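Long-range contact in putative xanthine dehydrogenase YAGS fad-binding subunit (Escherichia coli, PDB 5G5G), which binds the molybdenum cofactor of a periplasmic aldehyde oxidase of the xanthine dehydrogenase family and probably oxidises aldehydes to carboxylic acids: residues Tyr39-Ile53 and Val262-Ser274. Numbering follows the deposited sequence. Where two conformers were deposited one is given.
Sequences YEWHEEAPNAAYGYI and VKRPVKVMLPRPS
Lys267 turns its CG between its own backbone N and carbonyl carbon (chi1 58°) and then runs extended across one face of the Tyr39 ring, while Met269, with CG anti to the backbone N (chi1 -177°) and a bend at its thioether, lays CE on the other face. The ring is thus sandwiched: Lys267 CE sits 3.8 Å from the Tyr39 ring centroid in a CH-pi contact, Met269 CE 3.5 Å from it on the far side. Lys267 NZ adds a cation-pi contact and donates to Tyr39 O at 2.9 Å, tilted from the carbonyl plane; outside the two segments, NZ also pairs with an acidic side chain of the chain of another protein, which probably shares its charge. Tyr50 lies alongside Lys267, its OH bonded to an acidic side chain of that other chain. Strands 49-53 and 266-269 pair in parallel: Ala49 N donates to Pro265 O, Lys267 N to Ala49 O and Gly51 N to Lys267 O. Beyond Gly51 the strands spread, and waters take over, one joining Gly51 O to Met269 N, another Ile53 N to Met269 O. At the opposite end Arg264 grips Asn47 O side-on, with NE at 2.9 Å and NH2 at 3.0 Å, and NH2 also meets Glu118 in a salt bridge. Ala45 CB packs on Pro265 CB at 3.6 Å. The pairing joins the hammerhead region to the cofactor-binding region within one mixed sheet: strand 111-117 flanks 49-55, strand 194-200 flanks 266-269, and helix 250-262 packs against Val266 and Leu270.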
ATOM      1  N   TYR C  39      -2.037  11.042 -14.990  1.00 11.71           N
ATOM      2  CA  TYR C  39      -2.854  10.419 -16.046  1.00 12.37           C
ATOM      3  C   TYR C  39      -4.167  11.182 -16.270  1.00 12.83           C
ATOM      4  O   TYR C  39      -5.045  10.685 -16.978  1.00 13.49           O
ATOM      5  CB  TYR C  39      -3.205   9.018 -15.627  1.00 12.36           C
ATOM      6  CG  TYR C  39      -3.473   7.977 -16.714  1.00 12.74           C
ATOM      7  CD1 TYR C  39      -2.408   7.399 -17.434  1.00 13.34           C
ATOM      8  CD2 TYR C  39      -4.784   7.493 -16.924  1.00 13.15           C
ATOM      9  CE1 TYR C  39      -2.660   6.379 -18.387  1.00 13.48           C
ATOM     10  CE2 TYR C  39      -5.023   6.514 -17.871  1.00 13.57           C
ATOM     11  CZ  TYR C  39      -3.975   5.949 -18.561  1.00 14.23           C
ATOM     12  OH  TYR C  39      -4.183   4.915 -19.477  1.00 14.40           O
ATOM     13  N   GLU C  40      -4.287  12.367 -15.684  1.00 12.64           N
ATOM     14  CA  GLU C  40      -5.575  13.089 -15.611  1.00 12.77           C
ATOM     15  C   GLU C  40      -5.596  14.457 -16.292  1.00 12.62           C
ATOM     16  O   GLU C  40      -6.515  15.240 -16.069  1.00 12.83           O
ATOM     17  CB  GLU C  40      -5.943  13.218 -14.124  1.00 12.77           C
ATOM     18  CG  GLU C  40      -6.064  11.848 -13.462  1.00 13.08           C
ATOM     19  CD  GLU C  40      -6.177  11.901 -11.939  1.00 13.37           C
ATOM     20  OE1 GLU C  40      -6.158  13.014 -11.369  1.00 13.53           O
ATOM     21  OE2 GLU C  40      -6.332  10.838 -11.340  1.00 13.62           O
ATOM     22  N   TRP C  41      -4.560  14.785 -17.058  1.00 12.68           N
ATOM     23  CA  TRP C  41      -4.412  16.093 -17.690  1.00 13.24           C
ATOM     24  C   TRP C  41      -5.099  16.146 -19.086  1.00 14.49           C
ATOM     25  O   TRP C  41      -4.461  16.429 -20.105  1.00 15.30           O
ATOM     26  CB  TRP C  41      -2.927  16.418 -17.846  1.00 13.04           C
ATOM     27  CG  TRP C  41      -2.191  16.579 -16.515  1.00 12.59           C
ATOM     28  CD1 TRP C  41      -1.291  15.716 -15.972  1.00 12.56           C
ATOM     29  CD2 TRP C  41      -2.288  17.679 -15.597  1.00 12.77           C
ATOM     30  NE1 TRP C  41      -0.820  16.203 -14.774  1.00 12.16           N
ATOM     31  CE2 TRP C  41      -1.386  17.416 -14.538  1.00 12.40           C
ATOM     32  CE3 TRP C  41      -2.994  18.898 -15.602  1.00 13.24           C
ATOM     33  CZ2 TRP C  41      -1.213  18.291 -13.471  1.00 13.18           C
ATOM     34  CZ3 TRP C  41      -2.847  19.763 -14.533  1.00 13.43           C
ATOM     35  CH2 TRP C  41      -1.946  19.456 -13.480  1.00 13.31           C
ATOM     36  N   HIS C  42      -6.400  15.992 -19.103  1.00 15.02           N
ATOM     37  CA  HIS C  42      -7.117  15.866 -20.369  1.00 15.59           C
ATOM     38  C   HIS C  42      -7.103  17.128 -21.233  1.00 16.16           C
ATOM     39  O   HIS C  42      -6.867  17.027 -22.451  1.00 16.56           O
ATOM     40  CB  HIS C  42      -8.537  15.309 -20.118  1.00 16.51           C
ATOM     41  CG  HIS C  42      -9.361  16.097 -19.137  1.00 18.11           C
ATOM     42  ND1 HIS C  42     -10.148  17.172 -19.531  1.00 20.10           N
ATOM     43  CD2 HIS C  42      -9.601  15.926 -17.818  1.00 19.06           C
ATOM     44  CE1 HIS C  42     -10.795  17.651 -18.484  1.00 20.25           C
ATOM     45  NE2 HIS C  42     -10.457  16.938 -17.424  1.00 19.94           N
ATOM     46  N   GLU C  43      -7.213  18.335 -20.648  1.00 16.18           N
ATOM     47  CA  GLU C  43      -7.233  19.540 -21.485  1.00 16.92           C
ATOM     48  C   GLU C  43      -5.926  19.790 -22.214  1.00 16.63           C
ATOM     49  O   GLU C  43      -5.923  20.424 -23.285  1.00 17.71           O
ATOM     50  CB  GLU C  43      -7.604  20.796 -20.707  1.00 17.95           C
ATOM     51  CG  GLU C  43      -8.909  20.701 -19.941  1.00 19.13           C
ATOM     52  CD  GLU C  43      -8.766  20.199 -18.516  1.00 18.86           C
ATOM     53  OE1 GLU C  43      -7.813  19.431 -18.138  1.00 19.91           O
ATOM     54  OE2 GLU C  43      -9.675  20.493 -17.720  1.00 20.54           O
ATOM     55  N   GLU C  44      -4.836  19.285 -21.660  0.50 15.78           N
ATOM     56  CA  GLU C  44      -3.519  19.461 -22.221  0.50 15.91           C
ATOM     57  C   GLU C  44      -3.255  18.542 -23.424  0.50 16.34           C
ATOM     58  O   GLU C  44      -2.297  18.771 -24.156  0.50 16.59           O
ATOM     59  CB  GLU C  44      -2.513  19.219 -21.107  0.50 15.76           C
ATOM     60  CG  GLU C  44      -2.567  20.336 -20.018  0.50 15.88           C
ATOM     61  CD  GLU C  44      -3.661  20.266 -18.933  0.50 15.74           C
ATOM     62  OE1 GLU C  44      -4.492  19.326 -18.851  0.50 15.24           O
ATOM     63  OE2 GLU C  44      -3.651  21.183 -18.059  0.50 16.30           O
ATOM     64  N   ALA C  45      -4.096  17.521 -23.613  1.00 15.99           N
ATOM     65  CA  ALA C  45      -3.969  16.576 -24.759  1.00 16.74           C
ATOM     66  C   ALA C  45      -5.238  15.824 -24.896  1.00 17.00           C
ATOM     67  O   ALA C  45      -5.323  14.636 -24.536  1.00 16.43           O
ATOM     68  CB  ALA C  45      -2.846  15.612 -24.494  1.00 16.65           C
ATOM     69  N   PRO C  46      -6.244  16.485 -25.479  1.00 18.31           N
ATOM     70  CA  PRO C  46      -7.558  15.818 -25.447  1.00 19.35           C
ATOM     71  C   PRO C  46      -7.644  14.519 -26.267  1.00 19.45           C
ATOM     72  O   PRO C  46      -8.485  13.661 -25.954  1.00 19.99           O
ATOM     73  CB  PRO C  46      -8.515  16.857 -26.070  1.00 20.30           C
ATOM     74  CG  PRO C  46      -7.823  18.157 -25.928  1.00 20.48           C
ATOM     75  CD  PRO C  46      -6.317  17.888 -25.882  1.00 19.04           C
ATOM     76  N   ASN C  47      -6.807  14.400 -27.264  1.00 20.00           N
ATOM     77  CA  ASN C  47      -6.739  13.178 -28.079  1.00 22.72           C
ATOM     78  C   ASN C  47      -5.516  12.316 -27.829  1.00 19.79           C
ATOM     79  O   ASN C  47      -5.033  11.639 -28.742  1.00 19.20           O
ATOM     80  CB  ASN C  47      -6.807  13.568 -29.549  1.00 26.34           C
ATOM     81  CG  ASN C  47      -8.033  14.437 -29.846  1.00 34.35           C
ATOM     82  OD1 ASN C  47      -7.948  15.513 -30.507  1.00 44.35           O
ATOM     83  ND2 ASN C  47      -9.194  13.993 -29.347  1.00 36.36           N
ATOM     84  N   ALA C  48      -5.023  12.362 -26.598  1.00 16.57           N
ATOM     85  CA  ALA C  48      -3.873  11.539 -26.237  1.00 15.78           C
ATOM     86  C   ALA C  48      -4.175  10.057 -26.493  1.00 15.14           C
ATOM     87  O   ALA C  48      -5.285   9.568 -26.204  1.00 14.93           O
ATOM     88  CB  ALA C  48      -3.478  11.757 -24.804  1.00 15.37           C
ATOM     89  N   ALA C  49      -3.199   9.385 -27.073  1.00 14.21           N
ATOM     90  CA  ALA C  49      -3.267   7.924 -27.242  1.00 13.69           C
ATOM     91  C   ALA C  49      -2.785   7.226 -25.962  1.00 12.73           C
ATOM     92  O   ALA C  49      -2.252   7.869 -25.041  1.00 11.98           O
ATOM     93  CB  ALA C  49      -2.506   7.486 -28.491  1.00 14.02           C
ATOM     94  N   TYR C  50      -3.040   5.937 -25.900  1.00 12.45           N
ATOM     95  CA  TYR C  50      -2.789   5.108 -24.732  1.00 12.25           C
ATOM     96  C   TYR C  50      -1.681   4.133 -25.010  1.00 12.45           C
ATOM     97  O   TYR C  50      -1.733   3.390 -25.980  1.00 12.20           O
ATOM     98  CB  TYR C  50      -4.055   4.375 -24.365  1.00 12.34           C
ATOM     99  CG  TYR C  50      -5.182   5.248 -23.929  1.00 12.73           C
ATOM    100  CD1 TYR C  50      -5.990   5.888 -24.835  1.00 13.27           C
ATOM    101  CD2 TYR C  50      -5.417   5.484 -22.578  1.00 12.96           C
ATOM    102  CE1 TYR C  50      -7.037   6.689 -24.431  1.00 13.68           C
ATOM    103  CE2 TYR C  50      -6.468   6.300 -22.155  1.00 12.87           C
ATOM    104  CZ  TYR C  50      -7.266   6.913 -23.092  1.00 14.00           C
ATOM    105  OH  TYR C  50      -8.320   7.731 -22.658  1.00 15.14           O
ATOM    106  N   GLY C  51      -0.671   4.093 -24.142  1.00 12.96           N
ATOM    107  CA  GLY C  51       0.355   3.072 -24.272  1.00 13.71           C
ATOM    108  C   GLY C  51       0.260   2.015 -23.201  1.00 13.87           C
ATOM    109  O   GLY C  51       0.136   2.352 -22.035  1.00 14.35           O
ATOM    110  N   TYR C  52       0.394   0.747 -23.572  1.00 13.89           N
ATOM    111  CA  TYR C  52       0.278  -0.330 -22.651  1.00 14.06           C
ATOM    112  C   TYR C  52       1.585  -1.129 -22.685  1.00 14.75           C
ATOM    113  O   TYR C  52       2.011  -1.620 -23.745  1.00 14.62           O
ATOM    114  CB  TYR C  52      -0.958  -1.174 -22.923  1.00 14.40           C
ATOM    115  CG  TYR C  52      -1.387  -2.012 -21.745  1.00 14.62           C
ATOM    116  CD1 TYR C  52      -0.773  -3.244 -21.473  1.00 15.39           C
ATOM    117  CD2 TYR C  52      -2.409  -1.595 -20.917  1.00 15.04           C
ATOM    118  CE1 TYR C  52      -1.175  -4.020 -20.392  1.00 16.01           C
ATOM    119  CE2 TYR C  52      -2.822  -2.339 -19.836  1.00 15.53           C
ATOM    120  CZ  TYR C  52      -2.208  -3.555 -19.579  1.00 16.26           C
ATOM    121  OH  TYR C  52      -2.606  -4.294 -18.501  1.00 18.60           O
ATOM    122  N   ILE C  53       2.201  -1.245 -21.515  1.00 14.34           N
ATOM    123  CA  ILE C  53       3.487  -1.904 -21.344  0.50 15.46           C
ATOM    124  C   ILE C  53       3.454  -3.428 -21.492  1.00 15.31           C
ATOM    125  O   ILE C  53       2.541  -4.068 -21.002  1.00 14.99           O
ATOM    126  CB  ILE C  53       4.025  -1.479 -19.961  0.50 15.65           C
ATOM    127  CG1 ILE C  53       5.412  -0.949 -20.120  0.50 16.93           C
ATOM    128  CG2 ILE C  53       3.715  -2.459 -18.842  0.50 15.83           C
ATOM    129  CD1 ILE C  53       5.257   0.540 -20.223  0.50 17.22           C
ATOM    130  N   VAL C 262       4.624   8.391 -32.760  1.00 19.02           N
ATOM    131  CA  VAL C 262       3.294   8.545 -33.348  1.00 19.38           C
ATOM    132  C   VAL C 262       2.878   9.982 -33.583  1.00 20.20           C
ATOM    133  O   VAL C 262       1.805  10.197 -34.155  1.00 20.30           O
ATOM    134  CB  VAL C 262       2.172   7.788 -32.585  1.00 18.55           C
ATOM    135  CG1 VAL C 262       2.522   6.308 -32.535  1.00 18.94           C
ATOM    136  CG2 VAL C 262       1.919   8.355 -31.172  1.00 17.70           C
ATOM    137  N   LYS C 263       3.738  10.937 -33.236  1.00 20.67           N
ATOM    138  CA  LYS C 263       3.492  12.368 -33.500  1.00 22.67           C
ATOM    139  C   LYS C 263       2.169  12.828 -32.894  1.00 20.91           C
ATOM    140  O   LYS C 263       1.368  13.541 -33.500  1.00 20.89           O
ATOM    141  CB  LYS C 263       3.621  12.648 -35.013  1.00 26.18           C
ATOM    142  CG  LYS C 263       5.061  12.514 -35.493  1.00 29.50           C
ATOM    143  CD  LYS C 263       5.191  12.587 -37.009  1.00 35.66           C
ATOM    144  CE  LYS C 263       6.661  12.697 -37.438  1.00 38.96           C
ATOM    145  NZ  LYS C 263       6.697  12.943 -38.898  1.00 43.02           N
ATOM    146  N   ARG C 264       1.944  12.367 -31.673  1.00 19.78           N
ATOM    147  CA  ARG C 264       0.706  12.562 -30.958  1.00 19.53           C
ATOM    148  C   ARG C 264       0.975  12.330 -29.463  1.00 18.19           C
ATOM    149  O   ARG C 264       1.845  11.504 -29.153  1.00 17.70           O
ATOM    150  CB  ARG C 264      -0.278  11.528 -31.487  1.00 20.60           C
ATOM    151  CG  ARG C 264      -1.610  11.617 -30.881  1.00 20.87           C
ATOM    152  CD  ARG C 264      -2.512  10.752 -31.737  1.00 21.49           C
ATOM    153  NE  ARG C 264      -3.691  10.412 -30.975  1.00 21.10           N
ATOM    154  CZ  ARG C 264      -4.646   9.650 -31.434  1.00 20.69           C
ATOM    155  NH1 ARG C 264      -4.562   9.105 -32.672  1.00 20.59           N
ATOM    156  NH2 ARG C 264      -5.686   9.435 -30.653  1.00 20.82           N
ATOM    157  N   PRO C 265       0.265  13.026 -28.545  1.00 17.30           N
ATOM    158  CA  PRO C 265       0.527  12.760 -27.116  1.00 16.42           C
ATOM    159  C   PRO C 265       0.133  11.298 -26.747  1.00 15.35           C
ATOM    160  O   PRO C 265      -0.775  10.700 -27.357  1.00 14.57           O
ATOM    161  CB  PRO C 265      -0.377  13.748 -26.369  1.00 16.94           C
ATOM    162  CG  PRO C 265      -0.713  14.788 -27.362  1.00 17.83           C
ATOM    163  CD  PRO C 265      -0.658  14.155 -28.732  1.00 18.47           C
ATOM    164  N   VAL C 266       0.888  10.738 -25.821  1.00 14.16           N
ATOM    165  CA  VAL C 266       0.669   9.378 -25.358  1.00 13.70           C
ATOM    166  C   VAL C 266       0.772   9.385 -23.850  1.00 13.24           C
ATOM    167  O   VAL C 266       1.674  10.003 -23.294  1.00 12.92           O
ATOM    168  CB  VAL C 266       1.703   8.390 -25.942  1.00 13.57           C
ATOM    169  CG1 VAL C 266       1.517   6.983 -25.347  1.00 13.55           C
ATOM    170  CG2 VAL C 266       1.635   8.375 -27.469  1.00 13.85           C
ATOM    171  N   LYS C 267      -0.151   8.696 -23.196  1.00 13.48           N
ATOM    172  CA  LYS C 267      -0.058   8.477 -21.747  1.00 13.93           C
ATOM    173  C   LYS C 267       0.056   7.017 -21.416  1.00 13.22           C
ATOM    174  O   LYS C 267      -0.495   6.159 -22.120  1.00 13.80           O
ATOM    175  CB  LYS C 267      -1.197   9.138 -20.998  1.00 14.14           C
ATOM    176  CG  LYS C 267      -2.561   8.736 -21.376  1.00 14.85           C
ATOM    177  CD  LYS C 267      -3.533   9.574 -20.557  1.00 15.55           C
ATOM    178  CE  LYS C 267      -4.919   9.045 -20.535  1.00 16.09           C
ATOM    179  NZ  LYS C 267      -5.851   9.744 -19.608  1.00 15.44           N
ATOM    180  N   VAL C 268       0.851   6.740 -20.416  1.00 13.05           N
ATOM    181  CA  VAL C 268       1.239   5.383 -20.017  1.00 13.19           C
ATOM    182  C   VAL C 268       1.165   5.270 -18.492  1.00 12.93           C
ATOM    183  O   VAL C 268       1.746   6.101 -17.788  1.00 12.97           O
ATOM    184  CB  VAL C 268       2.698   5.083 -20.423  1.00 13.90           C
ATOM    185  CG1 VAL C 268       3.120   3.690 -19.947  1.00 14.44           C
ATOM    186  CG2 VAL C 268       2.859   5.189 -21.942  1.00 13.98           C
ATOM    187  N   MET C 269       0.434   4.281 -17.997  1.00 12.98           N
ATOM    188  CA  MET C 269       0.430   3.945 -16.578  1.00 14.44           C
ATOM    189  C   MET C 269       0.984   2.523 -16.430  1.00 14.72           C
ATOM    190  O   MET C 269       0.658   1.637 -17.247  1.00 15.53           O
ATOM    191  CB  MET C 269      -0.993   3.966 -16.047  1.00 16.45           C
ATOM    192  CG  MET C 269      -1.095   3.697 -14.556  1.00 18.90           C
ATOM    193  SD  MET C 269      -2.818   3.805 -13.920  1.00 23.40           S
ATOM    194  CE  MET C 269      -3.199   5.405 -14.566  1.00 27.47           C
ATOM    195  N   LEU C 270       1.802   2.296 -15.433  1.00 13.71           N
ATOM    196  CA  LEU C 270       2.262   0.923 -15.135  1.00 14.60           C
ATOM    197  C   LEU C 270       1.117   0.204 -14.401  1.00 14.25           C
ATOM    198  O   LEU C 270       0.703   0.629 -13.316  1.00 15.56           O
ATOM    199  CB  LEU C 270       3.510   0.934 -14.278  1.00 13.71           C
ATOM    200  CG  LEU C 270       4.690   1.760 -14.804  1.00 13.64           C
ATOM    201  CD1 LEU C 270       5.916   1.514 -13.934  1.00 14.36           C
ATOM    202  CD2 LEU C 270       4.983   1.342 -16.194  1.00 13.89           C
ATOM    203  N   PRO C 271       0.606  -0.880 -14.965  1.00 14.28           N
ATOM    204  CA  PRO C 271      -0.488  -1.583 -14.260  1.00 14.44           C
ATOM    205  C   PRO C 271      -0.010  -2.102 -12.900  1.00 13.12           C
ATOM    206  O   PRO C 271       1.148  -2.535 -12.794  1.00 11.57           O
ATOM    207  CB  PRO C 271      -0.796  -2.743 -15.201  1.00 15.95           C
ATOM    208  CG  PRO C 271      -0.225  -2.347 -16.545  1.00 16.53           C
ATOM    209  CD  PRO C 271       0.931  -1.469 -16.265  1.00 14.89           C
ATOM    210  N   ARG C 272      -0.891  -2.066 -11.891  1.00 12.71           N
ATOM    211  CA  ARG C 272      -0.526  -2.446 -10.531  1.00 12.04           C
ATOM    212  C   ARG C 272       0.205  -3.823 -10.494  1.00 12.24           C
ATOM    213  O   ARG C 272       1.228  -3.936  -9.796  1.00 12.15           O
ATOM    214  CB  ARG C 272      -1.737  -2.424  -9.587  1.00 12.19           C
ATOM    215  CG  ARG C 272      -1.420  -2.788  -8.150  1.00 12.20           C
ATOM    216  CD  ARG C 272      -0.428  -1.867  -7.487  1.00 12.44           C
ATOM    217  NE  ARG C 272      -0.999  -0.551  -7.374  1.00 11.94           N
ATOM    218  CZ  ARG C 272      -0.386   0.511  -6.890  1.00 12.59           C
ATOM    219  NH1 ARG C 272       0.897   0.431  -6.489  1.00 12.37           N
ATOM    220  NH2 ARG C 272      -1.065   1.653  -6.821  1.00 12.16           N
ATOM    221  N   PRO C 273      -0.314  -4.847 -11.174  1.00 12.88           N
ATOM    222  CA  PRO C 273       0.394  -6.148 -11.126  1.00 12.92           C
ATOM    223  C   PRO C 273       1.828  -6.162 -11.644  1.00 12.98           C
ATOM    224  O   PRO C 273       2.584  -7.094 -11.289  1.00 13.80           O
ATOM    225  CB  PRO C 273      -0.508  -7.100 -11.928  1.00 14.01           C
ATOM    226  CG  PRO C 273      -1.824  -6.423 -12.062  1.00 14.59           C
ATOM    227  CD  PRO C 273      -1.603  -4.963 -11.899  1.00 13.49           C
ATOM    228  N   SER C 274       2.201  -5.178 -12.455  1.00 12.09           N
ATOM    229  CA  SER C 274       3.560  -5.067 -12.977  0.50 11.96           C
ATOM    230  C   SER C 274       4.509  -4.287 -12.084  1.00 11.84           C
ATOM    231  O   SER C 274       5.731  -4.396 -12.264  1.00 13.11           O
ATOM    232  CB  SER C 274       3.561  -4.388 -14.334  0.50 11.71           C
ATOM    233  OG  SER C 274       3.341  -3.009 -14.210  0.50 10.50           O
TER
HETATM  234  O   HOH W   1      -2.533   4.269 -21.143  1.00 32.13           O
HETATM  235  O   HOH W   2      -1.545   2.819 -19.828  1.00 19.32           O
HETATM  236  O   HOH W   3       0.766  -0.058 -19.382  1.00 20.51           O